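Local coordinates for protein fructose transport system repressor FruR (Pseudomonas putida, PDB 3O74) that probably binds specific DNA sites as a LacI-family regulator that represses or activates transcription, with fructose 1-phosphate as its preferred effector, at residues L180-L192 / S206-L220. Numbering follows the deposited sequence.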
ATOM      1  N   LEU B 180     -24.202 -19.077  -3.029  1.00 33.94           N
ATOM      2  CA  LEU B 180     -23.086 -18.566  -3.817  1.00 32.93           C
ATOM      3  C   LEU B 180     -23.376 -18.724  -5.306  1.00 32.94           C
ATOM      4  O   LEU B 180     -24.062 -19.664  -5.714  1.00 39.44           O
ATOM      5  CB  LEU B 180     -21.793 -19.307  -3.479  1.00 38.08           C
ATOM      6  CG  LEU B 180     -21.299 -19.314  -2.035  1.00 44.53           C
ATOM      7  CD1 LEU B 180     -20.067 -20.196  -1.917  1.00 46.44           C
ATOM      8  CD2 LEU B 180     -20.995 -17.904  -1.568  1.00 45.48           C
ATOM      9  N   PRO B 181     -22.851 -17.801  -6.125  1.00 34.95           N
ATOM     10  CA  PRO B 181     -22.900 -17.988  -7.576  1.00 36.10           C
ATOM     11  C   PRO B 181     -21.836 -19.008  -7.964  1.00 42.27           C
ATOM     12  O   PRO B 181     -20.900 -19.213  -7.190  1.00 41.65           O
ATOM     13  CB  PRO B 181     -22.516 -16.610  -8.110  1.00 29.37           C
ATOM     14  CG  PRO B 181     -21.585 -16.061  -7.064  1.00 31.84           C
ATOM     15  CD  PRO B 181     -22.108 -16.584  -5.743  1.00 26.38           C
ATOM     16  N   ASP B 182     -21.971 -19.644  -9.122  1.00 38.58           N
ATOM     17  CA  ASP B 182     -20.960 -20.595  -9.561  1.00 37.47           C
ATOM     18  C   ASP B 182     -19.648 -19.889  -9.890  1.00 34.75           C
ATOM     19  O   ASP B 182     -18.573 -20.473  -9.769  1.00 39.54           O
ATOM     20  CB  ASP B 182     -21.448 -21.389 -10.769  1.00 41.16           C
ATOM     21  CG  ASP B 182     -22.463 -22.451 -10.396  1.00 51.06           C
ATOM     22  OD1 ASP B 182     -22.731 -22.628  -9.187  1.00 48.20           O
ATOM     23  OD2 ASP B 182     -22.989 -23.112 -11.314  1.00 53.67           O
ATOM     24  N   ALA B 183     -19.744 -18.626 -10.295  1.00 31.16           N
ATOM     25  CA  ALA B 183     -18.571 -17.864 -10.708  1.00 31.77           C
ATOM     26  C   ALA B 183     -18.725 -16.389 -10.364  1.00 30.71           C
ATOM     27  O   ALA B 183     -19.835 -15.852 -10.360  1.00 29.67           O
ATOM     28  CB  ALA B 183     -18.320 -18.035 -12.205  1.00 29.11           C
ATOM     29  N   LEU B 184     -17.606 -15.736 -10.084  1.00 28.39           N
ATOM     30  CA  LEU B 184     -17.634 -14.344  -9.663  1.00 29.89           C
ATOM     31  C   LEU B 184     -16.412 -13.575 -10.144  1.00 27.77           C
ATOM     32  O   LEU B 184     -15.278 -14.041 -10.023  1.00 33.13           O
ATOM     33  CB  LEU B 184     -17.722 -14.249  -8.140  1.00 29.39           C
ATOM     34  CG  LEU B 184     -17.577 -12.838  -7.569  1.00 30.53           C
ATOM     35  CD1 LEU B 184     -18.818 -12.020  -7.869  1.00 29.48           C
ATOM     36  CD2 LEU B 184     -17.312 -12.878  -6.070  1.00 32.44           C
ATOM     37  N   VAL B 185     -16.658 -12.388 -10.687  1.00 22.53           N
ATOM     38  CA  VAL B 185     -15.587 -11.468 -11.045  1.00 24.31           C
ATOM     39  C   VAL B 185     -15.702 -10.207 -10.200  1.00 25.40           C
ATOM     40  O   VAL B 185     -16.779  -9.619 -10.107  1.00 24.61           O
ATOM     41  CB  VAL B 185     -15.651 -11.075 -12.530  1.00 28.64           C
ATOM     42  CG1 VAL B 185     -14.650  -9.965 -12.839  1.00 30.97           C
ATOM     43  CG2 VAL B 185     -15.401 -12.285 -13.411  1.00 33.14           C
ATOM     44  N   THR B 186     -14.599  -9.807  -9.569  1.00 20.98           N
ATOM     45  CA  THR B 186     -14.542  -8.519  -8.888  1.00 22.12           C
ATOM     46  C   THR B 186     -13.669  -7.572  -9.703  1.00 21.16           C
ATOM     47  O   THR B 186     -12.624  -7.969 -10.223  1.00 23.83           O
ATOM     48  CB  THR B 186     -13.976  -8.640  -7.461  1.00 23.06           C
ATOM     49  OG1 THR B 186     -12.705  -9.298  -7.510  1.00 26.81           O
ATOM     50  CG2 THR B 186     -14.914  -9.445  -6.577  1.00 28.08           C
ATOM     51  N   THR B 187     -14.098  -6.321  -9.813  1.00 21.55           N
ATOM     52  CA  THR B 187     -13.394  -5.349 -10.643  1.00 18.55           C
ATOM     53  C   THR B 187     -12.202  -4.728  -9.920  1.00 21.35           C
ATOM     54  O   THR B 187     -11.498  -3.889 -10.482  1.00 22.48           O
ATOM     55  CB  THR B 187     -14.330  -4.237 -11.117  1.00 18.71           C
ATOM     56  OG1 THR B 187     -14.796  -3.488  -9.988  1.00 20.86           O
ATOM     57  CG2 THR B 187     -15.518  -4.837 -11.888  1.00 19.73           C
ATOM     58  N   SER B 188     -11.982  -5.136  -8.676  1.00 20.69           N
ATOM     59  CA  SER B 188     -10.902  -4.578  -7.875  1.00 25.05           C
ATOM     60  C   SER B 188     -10.546  -5.514  -6.730  1.00 26.09           C
ATOM     61  O   SER B 188     -11.429  -6.098  -6.094  1.00 18.08           O
ATOM     62  CB  SER B 188     -11.307  -3.214  -7.318  1.00 32.71           C
ATOM     63  OG  SER B 188     -10.318  -2.719  -6.429  1.00 37.52           O
ATOM     64  N   TYR B 189      -9.252  -5.653  -6.463  1.00 24.25           N
ATOM     65  CA  TYR B 189      -8.809  -6.553  -5.407  1.00 24.50           C
ATOM     66  C   TYR B 189      -9.391  -6.192  -4.044  1.00 24.67           C
ATOM     67  O   TYR B 189      -9.686  -7.076  -3.239  1.00 26.23           O
ATOM     68  CB  TYR B 189      -7.280  -6.617  -5.316  1.00 26.18           C
ATOM     69  CG  TYR B 189      -6.831  -7.541  -4.215  1.00 27.85           C
ATOM     70  CD1 TYR B 189      -6.929  -8.917  -4.364  1.00 39.36           C
ATOM     71  CD2 TYR B 189      -6.354  -7.044  -3.009  1.00 33.18           C
ATOM     72  CE1 TYR B 189      -6.543  -9.777  -3.354  1.00 43.89           C
ATOM     73  CE2 TYR B 189      -5.963  -7.899  -1.988  1.00 37.71           C
ATOM     74  CZ  TYR B 189      -6.059  -9.264  -2.169  1.00 42.51           C
ATOM     75  OH  TYR B 189      -5.673 -10.125  -1.166  1.00 44.39           O
ATOM     76  N   VAL B 190      -9.551  -4.899  -3.777  1.00 23.80           N
ATOM     77  CA  VAL B 190     -10.081  -4.484  -2.478  1.00 23.32           C
ATOM     78  C   VAL B 190     -11.518  -4.965  -2.300  1.00 23.65           C
ATOM     79  O   VAL B 190     -11.945  -5.275  -1.187  1.00 18.31           O
ATOM     80  CB  VAL B 190     -10.000  -2.953  -2.256  1.00 25.81           C
ATOM     81  CG1 VAL B 190     -10.965  -2.218  -3.164  1.00 30.53           C
ATOM     82  CG2 VAL B 190     -10.292  -2.621  -0.808  1.00 27.69           C
ATOM     83  N   LEU B 191     -12.262  -5.029  -3.399  1.00 19.93           N
ATOM     84  CA  LEU B 191     -13.616  -5.566  -3.352  1.00 18.90           C
ATOM     85  C   LEU B 191     -13.578  -7.059  -3.072  1.00 16.67           C
ATOM     86  O   LEU B 191     -14.410  -7.572  -2.337  1.00 19.35           O
ATOM     87  CB  LEU B 191     -14.370  -5.292  -4.659  1.00 19.50           C
ATOM     88  CG  LEU B 191     -14.727  -3.831  -4.931  1.00 20.37           C
ATOM     89  CD1 LEU B 191     -15.279  -3.652  -6.346  1.00 16.66           C
ATOM     90  CD2 LEU B 191     -15.714  -3.318  -3.900  1.00 16.73           C
ATOM     91  N   LEU B 192     -12.605  -7.753  -3.656  1.00 19.60           N
ATOM     92  CA  LEU B 192     -12.436  -9.181  -3.392  1.00 21.91           C
ATOM     93  C   LEU B 192     -12.187  -9.440  -1.907  1.00 22.57           C
ATOM     94  O   LEU B 192     -12.606 -10.462  -1.366  1.00 21.92           O
ATOM     95  CB  LEU B 192     -11.274  -9.745  -4.213  1.00 24.93           C
ATOM     96  CG  LEU B 192     -11.046 -11.255  -4.065  1.00 28.92           C
ATOM     97  CD1 LEU B 192     -12.261 -12.041  -4.562  1.00 30.80           C
ATOM     98  CD2 LEU B 192      -9.781 -11.708  -4.794  1.00 31.90           C
ATOM     99  N   SER B 206     -19.092 -24.224   2.344  1.00 75.07           N
ATOM    100  CA  SER B 206     -19.804 -23.441   1.343  1.00 73.85           C
ATOM    101  C   SER B 206     -18.973 -22.220   0.959  1.00 71.62           C
ATOM    102  O   SER B 206     -19.266 -21.102   1.384  1.00 68.00           O
ATOM    103  CB  SER B 206     -21.178 -23.019   1.860  1.00 76.80           C
ATOM    104  OG  SER B 206     -22.047 -22.705   0.782  1.00 80.83           O
ATOM    105  N   ARG B 207     -17.939 -22.448   0.151  1.00 73.33           N
ATOM    106  CA  ARG B 207     -16.971 -21.409  -0.207  1.00 71.37           C
ATOM    107  C   ARG B 207     -16.188 -21.758  -1.472  1.00 71.01           C
ATOM    108  O   ARG B 207     -15.050 -21.324  -1.640  1.00 71.52           O
ATOM    109  CB  ARG B 207     -15.989 -21.182   0.949  1.00 69.98           C
ATOM    110  CG  ARG B 207     -16.407 -20.089   1.919  1.00 70.63           C
ATOM    111  CD  ARG B 207     -16.331 -20.542   3.374  1.00 70.58           C
ATOM    112  NE  ARG B 207     -14.963 -20.721   3.855  1.00 68.28           N
ATOM    113  CZ  ARG B 207     -14.612 -20.658   5.136  1.00 67.51           C
ATOM    114  NH1 ARG B 207     -15.525 -20.407   6.064  1.00 68.36           N
ATOM    115  NH2 ARG B 207     -13.346 -20.837   5.493  1.00 64.87           N
ATOM    116  N   GLN B 208     -16.803 -22.528  -2.366  1.00 73.98           N
ATOM    117  CA  GLN B 208     -16.083 -23.103  -3.503  1.00 74.92           C
ATOM    118  C   GLN B 208     -16.527 -22.598  -4.884  1.00 71.99           C
ATOM    119  O   GLN B 208     -16.832 -23.395  -5.775  1.00 75.14           O
ATOM    120  CB  GLN B 208     -16.163 -24.631  -3.442  1.00 79.12           C
ATOM    121  CG  GLN B 208     -17.537 -25.157  -3.051  1.00 83.69           C
ATOM    122  CD  GLN B 208     -17.469 -26.469  -2.290  1.00 86.57           C
ATOM    123  OE1 GLN B 208     -18.129 -27.444  -2.648  1.00 87.83           O
ATOM    124  NE2 GLN B 208     -16.666 -26.498  -1.232  1.00 85.94           N
ATOM    125  N   LEU B 209     -16.550 -21.279  -5.059  1.00 63.45           N
ATOM    126  CA  LEU B 209     -16.859 -20.684  -6.360  1.00 55.28           C
ATOM    127  C   LEU B 209     -15.628 -20.477  -7.242  1.00 46.85           C
ATOM    128  O   LEU B 209     -14.492 -20.525  -6.768  1.00 46.81           O
ATOM    129  CB  LEU B 209     -17.610 -19.354  -6.200  1.00 56.61           C
ATOM    130  CG  LEU B 209     -17.340 -18.433  -5.004  1.00 55.21           C
ATOM    131  CD1 LEU B 209     -15.876 -18.403  -4.606  1.00 53.30           C
ATOM    132  CD2 LEU B 209     -17.851 -17.027  -5.297  1.00 55.07           C
ATOM    133  N   GLN B 210     -15.871 -20.256  -8.532  1.00 45.25           N
ATOM    134  CA  GLN B 210     -14.828 -19.830  -9.462  1.00 41.89           C
ATOM    135  C   GLN B 210     -14.609 -18.330  -9.295  1.00 36.34           C
ATOM    136  O   GLN B 210     -15.542 -17.548  -9.476  1.00 36.63           O
ATOM    137  CB  GLN B 210     -15.252 -20.117 -10.902  1.00 43.83           C
ATOM    138  CG  GLN B 210     -15.482 -21.585 -11.210  1.00 55.52           C
ATOM    139  CD  GLN B 210     -14.227 -22.279 -11.694  1.00 60.35           C
ATOM    140  OE1 GLN B 210     -13.530 -22.936 -10.924  1.00 63.17           O
ATOM    141  NE2 GLN B 210     -13.934 -22.137 -12.981  1.00 61.67           N
ATOM    142  N   LEU B 211     -13.382 -17.928  -8.967  1.00 32.36           N
ATOM    143  CA  LEU B 211     -13.093 -16.524  -8.676  1.00 32.12           C
ATOM    144  C   LEU B 211     -12.123 -15.874  -9.652  1.00 33.51           C
ATOM    145  O   LEU B 211     -11.113 -16.465 -10.035  1.00 35.25           O
ATOM    146  CB  LEU B 211     -12.536 -16.367  -7.260  1.00 31.87           C
ATOM    147  CG  LEU B 211     -13.496 -16.473  -6.083  1.00 40.94           C
ATOM    148  CD1 LEU B 211     -12.732 -16.271  -4.788  1.00 41.77           C
ATOM    149  CD2 LEU B 211     -14.611 -15.450  -6.213  1.00 47.22           C
ATOM    150  N   GLY B 212     -12.428 -14.636 -10.022  1.00 27.91           N
ATOM    151  CA  GLY B 212     -11.548 -13.842 -10.855  1.00 25.97           C
ATOM    152  C   GLY B 212     -11.601 -12.390 -10.418  1.00 30.38           C
ATOM    153  O   GLY B 212     -12.660 -11.890 -10.033  1.00 29.03           O
ATOM    154  N   THR B 213     -10.462 -11.706 -10.484  1.00 25.78           N
ATOM    155  CA  THR B 213     -10.381 -10.335  -9.996  1.00 25.61           C
ATOM    156  C   THR B 213      -9.391  -9.493 -10.791  1.00 30.23           C
ATOM    157  O   THR B 213      -8.492 -10.020 -11.447  1.00 28.59           O
ATOM    158  CB  THR B 213      -9.965 -10.294  -8.511  1.00 23.07           C
ATOM    159  OG1 THR B 213     -10.075  -8.954  -8.015  1.00 22.47           O
ATOM    160  CG2 THR B 213      -8.528 -10.778  -8.340  1.00 24.30           C
ATOM    161  N   PHE B 214      -9.580  -8.179 -10.740  1.00 32.75           N
ATOM    162  CA  PHE B 214      -8.565  -7.246 -11.203  1.00 29.38           C
ATOM    163  C   PHE B 214      -7.585  -7.012 -10.069  1.00 30.53           C
ATOM    164  O   PHE B 214      -7.956  -7.061  -8.896  1.00 24.68           O
ATOM    165  CB  PHE B 214      -9.200  -5.928 -11.638  1.00 25.56           C
ATOM    166  CG  PHE B 214      -9.786  -5.968 -13.017  1.00 31.33           C
ATOM    167  CD1 PHE B 214     -10.913  -6.726 -13.286  1.00 35.87           C
ATOM    168  CD2 PHE B 214      -9.212  -5.237 -14.046  1.00 29.41           C
ATOM    169  CE1 PHE B 214     -11.454  -6.760 -14.562  1.00 37.53           C
ATOM    170  CE2 PHE B 214      -9.746  -5.266 -15.315  1.00 35.24           C
ATOM    171  CZ  PHE B 214     -10.868  -6.027 -15.576  1.00 37.79           C
ATOM    172  N   GLY B 215      -6.334  -6.748 -10.417  1.00 29.12           N
ATOM    173  CA  GLY B 215      -5.298  -6.637  -9.411  1.00 29.25           C
ATOM    174  C   GLY B 215      -4.885  -8.024  -8.964  1.00 38.20           C
ATOM    175  O   GLY B 215      -5.448  -9.026  -9.402  1.00 41.39           O
ATOM    176  N   ASP B 216      -3.897  -8.087  -8.085  1.00 40.39           N
ATOM    177  CA  ASP B 216      -3.371  -9.364  -7.651  1.00 39.80           C
ATOM    178  C   ASP B 216      -2.759  -9.203  -6.275  1.00 45.09           C
ATOM    179  O   ASP B 216      -2.573  -8.086  -5.791  1.00 52.33           O
ATOM    180  CB  ASP B 216      -2.323  -9.872  -8.642  1.00 42.79           C
ATOM    181  CG  ASP B 216      -1.962 -11.328  -8.418  1.00 48.16           C
ATOM    182  OD1 ASP B 216      -2.625 -11.991  -7.590  1.00 41.83           O
ATOM    183  OD2 ASP B 216      -1.018 -11.812  -9.076  1.00 50.67           O
ATOM    184  N   ASN B 217      -2.448 -10.325  -5.646  1.00 37.33           N
ATOM    185  CA  ASN B 217      -1.904 -10.307  -4.308  1.00 34.47           C
ATOM    186  C   ASN B 217      -1.123 -11.584  -4.064  1.00 32.16           C
ATOM    187  O   ASN B 217      -1.583 -12.678  -4.391  1.00 29.16           O
ATOM    188  CB  ASN B 217      -3.031 -10.159  -3.289  1.00 40.88           C
ATOM    189  CG  ASN B 217      -2.544  -9.654  -1.952  1.00 42.59           C
ATOM    190  OD1 ASN B 217      -2.013 -10.416  -1.145  1.00 43.10           O
ATOM    191  ND2 ASN B 217      -2.720  -8.360  -1.710  1.00 47.78           N
ATOM    192  N   GLN B 218       0.064 -11.431  -3.492  1.00 29.43           N
ATOM    193  CA  GLN B 218       0.981 -12.539  -3.285  1.00 32.64           C
ATOM    194  C   GLN B 218       0.324 -13.714  -2.567  1.00 33.00           C
ATOM    195  O   GLN B 218       0.530 -14.871  -2.934  1.00 36.12           O
ATOM    196  CB  GLN B 218       2.187 -12.055  -2.480  1.00 37.58           C
ATOM    197  CG  GLN B 218       3.097 -13.160  -2.008  1.00 39.93           C
ATOM    198  CD  GLN B 218       4.155 -12.662  -1.046  1.00 35.55           C
ATOM    199  OE1 GLN B 218       3.981 -11.637  -0.389  1.00 35.01           O
ATOM    200  NE2 GLN B 218       5.258 -13.387  -0.957  1.00 35.22           N
ATOM    201  N   LEU B 219      -0.467 -13.416  -1.543  1.00 37.10           N
ATOM    202  CA  LEU B 219      -1.016 -14.469  -0.698  1.00 44.95           C
ATOM    203  C   LEU B 219      -2.077 -15.311  -1.415  1.00 44.65           C
ATOM    204  O   LEU B 219      -2.477 -16.365  -0.921  1.00 46.07           O
ATOM    205  CB  LEU B 219      -1.530 -13.900   0.633  1.00 46.41           C
ATOM    206  CG  LEU B 219      -0.514 -13.079   1.434  1.00 44.11           C
ATOM    207  CD1 LEU B 219      -0.975 -12.887   2.872  1.00 40.94           C
ATOM    208  CD2 LEU B 219       0.851 -13.743   1.407  1.00 49.25           C
ATOM    209  N   LEU B 220      -2.512 -14.854  -2.585  1.00 42.03           N
ATOM    210  CA  LEU B 220      -3.394 -15.650  -3.432  1.00 41.05           C
ATOM    211  C   LEU B 220      -2.720 -16.962  -3.842  1.00 45.65           C
ATOM    212  O   LEU B 220      -3.392 -17.940  -4.170  1.00 42.05           O
ATOM    213  CB  LEU B 220      -3.800 -14.864  -4.681  1.00 39.45           C
ATOM    214  CG  LEU B 220      -5.251 -14.389  -4.788  1.00 44.56           C
ATOM    215  CD1 LEU B 220      -5.730 -13.796  -3.472  1.00 46.08           C
ATOM    216  CD2 LEU B 220      -5.413 -13.391  -5.929  1.00 42.65           C
TER
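Thr213 OG1 takes part in two hydrogen bonds. Thr213 OG1 accepts a hydrogen bond from Thr186 OG1 at 2.7 Å and donates one to the backbone oxygen of Phe214. The hydroxyl of Thr213 lies anti to its own backbone nitrogen (chi1 -172°), which turns it to Thr186 and leaves CG2 to Leu192. There CG2 of Thr213 meets Leu192 CD2 at 3.9 Å, the two side chains crossing at about a right angle. Further along the same face, Leu184 and Leu211 lie side by side and point the same way, with their CD2 atoms 3.7 Å apart. Leu209 CD2 packs on Leu184 CB and Pro181 CG.

Strands 183-186 and 210-214 run parallel, joined by helix 189-201 in a beta-alpha-beta unit of the periplasmic-binding-protein-like fold of LacI-family regulators. Five backbone hydrogen bonds join the two segments, from Gln210 N to Asp182 O, just before the first strand, through to Phe214 N to Thr186 O. Gly212 bonds through both its N, to Leu184 O, and its O, from Thr186 N. On the other face, helix 104-116 covers Val185 and Phe214.

Beyond the strands, Tyr189 reaches Asn217. The ring and amide planes are only 13° apart, with Asn217 ND2 3.3 Å from Tyr189 CE2. Leu220 CD1 sits at the edge of the same ring, 4.1 Å from Tyr189 CE1. Leu219 of the second subunit packs on both Tyr189 and Leu220, placing this end at the dimer interface.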